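Local structure of iron-regulated outer membrane protein (Neisseria meningitidis, 4B7O) at residues Leu107-Arg110 / Ser116-Ile119; Gly154-Gly159 / Asn485-Val490. The protein is a TonB-dependent outer membrane transporter that probably takes up iron, perhaps as iron-siderophore complexes, across the outer membrane. All blocks are in the same frame, centred on the assembly; numbering follows the deposited sequence.

Contact 1 of 2, residues Leu107-Arg110 / Ser116-Ile119; sequences LTLR and SVDI
Leu107 reaches Val117 through one methyl alone: its CD2 lies 4.0 Å from Val117 CG2, the two side chains meeting at about a right angle. The side chain leaves the strand toward the 116-119 segment, and with CG anti to the backbone N (chi1 173°) CD2 is the branch that meets the valine. Thr108 turns the other way, as the alternation of a strand requires, and its OG1 is hydrogen-bonded to Ser723 OG, in the connection between barrel strands 705-712 and 736-744. At Leu109 the side chain is again directed at Val117. Leu109 CD2 comes within 3.8 Å of Val117 CG2, while its CB lies 4.1 Å from Val117 CG1, so both valine methyls are engaged. Val117 CG2 therefore touches methyls of two leucines that sit two residues apart on one face of the strand. Arg110 ends the segment and leaves the contact, forming salt bridges with Glu541 and Glu593 of the barrel. The meeting is wholly apolar and buried, a small piece of the hydrophobic core of the plug domain. It joins two sheets: strand 107-109 is the middle strand of an antiparallel three-stranded sheet, between 95-97 and 112-113, with Ile95 also touching both leucines, whereas Val117 immediately precedes strand 118-121, an outermost strand of the mixed four-stranded sheet, next to strand 166-171.

Contact 2 of 2, residues Gly154-Gly159 / Asn485-Val490; sequences GSASAG and NPSFGV
Ser487, on strand 478-493 of the transmembrane beta-barrel, meets Ser155 and Ala156 of a plug-domain loop, the plug-in-barrel architecture of TonB-dependent transporters. The serine hydroxyl makes the closest approaches. Ser487 OG lies 3.3 Å from Ala156 N and accepts a weak hydrogen bond from it, bent to 120° at the hydrogen. The same oxygen is 3.6 Å from Ser155 CA, 3.9 Å from Ser155 CB and 4.1 Å from Ala156 CB. A single barrel hydroxyl thus rests against the junction between two loop residues, and the interface buries little surface. Ser487 OG takes this place with chi1 at 68°, between its own backbone N and carbonyl carbon.

The loop is shaped by a turn in which Ala158 N donates to Ser155 O at 3.3 Å. Gly159 follows with phi 138°, a backbone setting that calls for glycine. Further out, Arg465 NH1 of the adjoining barrel strand 458-472 bonds to Ala156 O, so that Ala156 has barrel partners at both its amide and its carbonyl. Glu450 of strand 441-455 makes weak hydrogen bonds to Ser155 OG and Ser157 OG. On the barrel side, a backbone hydrogen bond to Gly463 ties Ser487 to strand 458-472, and Asn505 of strand 498-509, the neighbour on the other side, touches its side chain. Two residues earlier, the side-chain amide of Asn485 is held from both its ends: OD1 accepts from Arg536 NE, and ND2 is hydrogen-bonded to Ser508 OG.

The two contacts follow one another along the chain: contact 1 is completed within residues 107-119, and contact 2 begins only at residue 154. Their centres are about 18 Å apart and their nearest atoms about 7 Å apart, without touching. Both involve the plug domain: the centre of contact 1, internal to the plug, lies about 6 Å from the centre of the chain, that of contact 2, where plug joins barrel wall, about 20 Å. The four-stranded plug sheet links them, since strand 118-121 pairs with 166-171, and the 154-159 loop connects 144-150 to 166-171. Contact 1 belongs to the plug's own apolar packing; contact 2 is one small, mainly polar point where plug and barrel meet.

Contact 1 of 2, residues Leu107-Arg110 / Ser116-Ile119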
loop_
_atom_site.group_PDB
_atom_site.type_symbol
_atom_site.label_atom_id
_atom_site.label_comp_id
_atom_site.label_asym_id
_atom_site.label_seq_id
_atom_site.Cartn_x
_atom_site.Cartn_y
_atom_site.Cartn_z
ATOM N N LEU A 107 -5.315 -2.619 -3.890
ATOM C CA LEU A 107 -4.027 -2.596 -4.528
ATOM C C LEU A 107 -3.413 -4.020 -4.632
ATOM O O LEU A 107 -3.538 -4.805 -3.691
ATOM C CB LEU A 107 -3.151 -1.670 -3.721
ATOM C CG LEU A 107 -1.722 -1.726 -4.231
ATOM C CD1 LEU A 107 -1.093 -0.325 -4.216
ATOM C CD2 LEU A 107 -0.896 -2.757 -3.476
ATOM N N THR A 108 -2.813 -4.365 -5.786
ATOM C CA THR A 108 -2.074 -5.606 -5.864
ATOM C C THR A 108 -0.677 -5.398 -6.391
ATOM O O THR A 108 -0.390 -4.500 -7.185
ATOM C CB THR A 108 -2.812 -6.689 -6.667
ATOM O OG1 THR A 108 -3.012 -6.228 -7.997
ATOM C CG2 THR A 108 -4.149 -6.943 -6.046
ATOM N N LEU A 109 0.183 -6.246 -5.917
ATOM C CA LEU A 109 1.574 -6.186 -6.210
ATOM C C LEU A 109 1.897 -7.602 -6.593
ATOM O O LEU A 109 1.684 -8.519 -5.780
ATOM C CB LEU A 109 2.321 -5.798 -4.956
ATOM C CG LEU A 109 3.836 -5.682 -5.053
ATOM C CD1 LEU A 109 4.207 -4.639 -6.123
ATOM C CD2 LEU A 109 4.371 -5.310 -3.670
ATOM N N ARG A 110 2.323 -7.790 -7.853
ATOM C CA ARG A 110 2.508 -9.136 -8.391
ATOM C C ARG A 110 1.302 -9.997 -8.155
ATOM O O ARG A 110 1.431 -11.179 -7.879
ATOM C CB ARG A 110 3.713 -9.810 -7.737
ATOM C CG ARG A 110 5.053 -9.364 -8.300
ATOM C CD ARG A 110 6.235 -9.855 -7.456
ATOM N NE ARG A 110 7.507 -9.426 -8.093
ATOM C CZ ARG A 110 8.716 -9.694 -7.642
ATOM N NH1 ARG A 110 8.865 -10.389 -6.517
ATOM N NH2 ARG A 110 9.780 -9.240 -8.310
ATOM N N SER A 116 -1.489 -8.855 2.137
ATOM C CA SER A 116 -0.075 -9.217 2.360
ATOM C C SER A 116 0.865 -8.082 2.023
ATOM O O SER A 116 2.041 -8.141 2.394
ATOM C CB SER A 116 0.366 -10.453 1.547
ATOM O OG SER A 116 -0.663 -10.942 0.694
ATOM N N VAL A 117 0.409 -7.087 1.258
ATOM C CA VAL A 117 1.348 -5.995 0.964
ATOM C C VAL A 117 1.067 -4.758 1.776
ATOM O O VAL A 117 -0.028 -4.270 1.790
ATOM C CB VAL A 117 1.575 -5.789 -0.539
ATOM C CG1 VAL A 117 0.532 -6.509 -1.363
ATOM C CG2 VAL A 117 1.809 -4.332 -0.977
ATOM N N ASP A 118 2.067 -4.288 2.506
ATOM C CA ASP A 118 1.894 -3.134 3.373
ATOM C C ASP A 118 2.113 -1.874 2.592
ATOM O O ASP A 118 2.633 -1.931 1.486
ATOM C CB ASP A 118 2.851 -3.225 4.540
ATOM C CG ASP A 118 2.558 -4.444 5.422
ATOM O OD1 ASP A 118 1.354 -4.789 5.651
ATOM O OD2 ASP A 118 3.526 -5.093 5.837
ATOM N N ILE A 119 1.701 -0.748 3.157
ATOM C CA ILE A 119 2.052 0.539 2.650
ATOM C C ILE A 119 2.731 1.176 3.797
ATOM O O ILE A 119 2.120 1.352 4.828
ATOM C CB ILE A 119 0.809 1.410 2.341
ATOM C CG1 ILE A 119 -0.093 0.710 1.325
ATOM C CG2 ILE A 119 1.245 2.775 1.808
ATOM C CD1 ILE A 119 -1.056 1.694 0.718
#

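Contact 2 of 2, residues Gly154-Gly159 / Asn485-Val490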
loop_
_atom_site.group_PDB
_atom_site.type_symbol
_atom_site.label_atom_id
_atom_site.label_comp_id
_atom_site.label_asym_id
_atom_site.label_seq_id
_atom_site.Cartn_x
_atom_site.Cartn_y
_atom_site.Cartn_z
ATOM N N GLY A 154 11.070 -10.096 2.005
ATOM C CA GLY A 154 12.288 -9.280 2.233
ATOM C C GLY A 154 13.380 -10.054 2.983
ATOM O O GLY A 154 13.202 -11.216 3.414
ATOM N N SER A 155 14.538 -9.433 3.136
ATOM C CA SER A 155 15.621 -10.084 3.858
ATOM C C SER A 155 15.327 -9.885 5.341
ATOM O O SER A 155 14.268 -9.371 5.700
ATOM C CB SER A 155 16.977 -9.509 3.440
ATOM O OG SER A 155 17.037 -8.118 3.685
ATOM N N ALA A 156 16.253 -10.282 6.193
ATOM C CA ALA A 156 16.037 -10.276 7.627
ATOM C C ALA A 156 15.726 -8.894 8.169
ATOM O O ALA A 156 14.881 -8.757 9.026
ATOM C CB ALA A 156 17.246 -10.865 8.358
ATOM N N SER A 157 16.405 -7.882 7.674
ATOM C CA SER A 157 16.264 -6.581 8.224
ATOM C C SER A 157 15.045 -5.774 7.729
ATOM O O SER A 157 14.906 -4.616 8.082
ATOM C CB SER A 157 17.539 -5.804 7.940
ATOM O OG SER A 157 17.525 -5.345 6.621
ATOM N N ALA A 158 14.155 -6.365 6.934
ATOM C CA ALA A 158 13.042 -5.563 6.333
ATOM C C ALA A 158 11.972 -5.063 7.332
ATOM O O ALA A 158 11.484 -3.943 7.235
ATOM C CB ALA A 158 12.369 -6.348 5.215
ATOM N N GLY A 159 11.592 -5.911 8.274
ATOM C CA GLY A 159 10.581 -5.548 9.255
ATOM C C GLY A 159 9.646 -6.704 9.450
ATOM O O GLY A 159 9.924 -7.824 9.039
ATOM N N ASN A 485 13.298 -17.121 10.626
ATOM C CA ASN A 485 13.256 -16.909 9.195
ATOM C C ASN A 485 14.610 -16.576 8.616
ATOM O O ASN A 485 15.155 -15.504 8.907
ATOM C CB ASN A 485 12.258 -15.832 8.841
ATOM C CG ASN A 485 10.867 -16.136 9.332
ATOM O OD1 ASN A 485 10.165 -17.079 8.880
ATOM N ND2 ASN A 485 10.432 -15.307 10.212
ATOM N N PRO A 486 15.176 -17.510 7.818
ATOM C CA PRO A 486 16.520 -17.374 7.273
ATOM C C PRO A 486 16.486 -16.778 5.906
ATOM O O PRO A 486 15.618 -17.104 5.127
ATOM C CB PRO A 486 17.005 -18.822 7.181
ATOM C CG PRO A 486 15.788 -19.635 6.992
ATOM C CD PRO A 486 14.692 -18.907 7.713
ATOM N N SER A 487 17.418 -15.905 5.603
ATOM C CA SER A 487 17.429 -15.384 4.260
ATOM C C SER A 487 18.851 -15.197 3.734
ATOM O O SER A 487 19.755 -14.843 4.516
ATOM C CB SER A 487 16.673 -14.050 4.230
ATOM O OG SER A 487 17.399 -13.059 4.943
ATOM N N PHE A 488 19.032 -15.384 2.420
ATOM C CA PHE A 488 20.297 -14.967 1.772
ATOM C C PHE A 488 20.102 -14.522 0.341
ATOM O O PHE A 488 19.164 -14.912 -0.324
ATOM C CB PHE A 488 21.425 -16.073 1.948
ATOM C CG PHE A 488 21.267 -17.314 1.052
ATOM C CD1 PHE A 488 20.067 -17.981 0.932
ATOM C CD2 PHE A 488 22.361 -17.806 0.329
ATOM C CE1 PHE A 488 19.932 -19.093 0.096
ATOM C CE2 PHE A 488 22.254 -18.912 -0.507
ATOM C CZ PHE A 488 21.038 -19.569 -0.615
ATOM N N GLY A 489 20.972 -13.671 -0.130
ATOM C CA GLY A 489 20.943 -13.270 -1.512
ATOM C C GLY A 489 22.323 -12.836 -1.956
ATOM O O GLY A 489 23.216 -12.595 -1.129
ATOM N N VAL A 490 22.543 -12.782 -3.263
ATOM C CA VAL A 490 23.825 -12.284 -3.740
ATOM C C VAL A 490 23.624 -11.177 -4.748
ATOM O O VAL A 490 22.664 -11.188 -5.477
ATOM C CB VAL A 490 24.725 -13.409 -4.289
ATOM C CG1 VAL A 490 24.789 -14.589 -3.318
ATOM C CG2 VAL A 490 24.216 -13.907 -5.653
#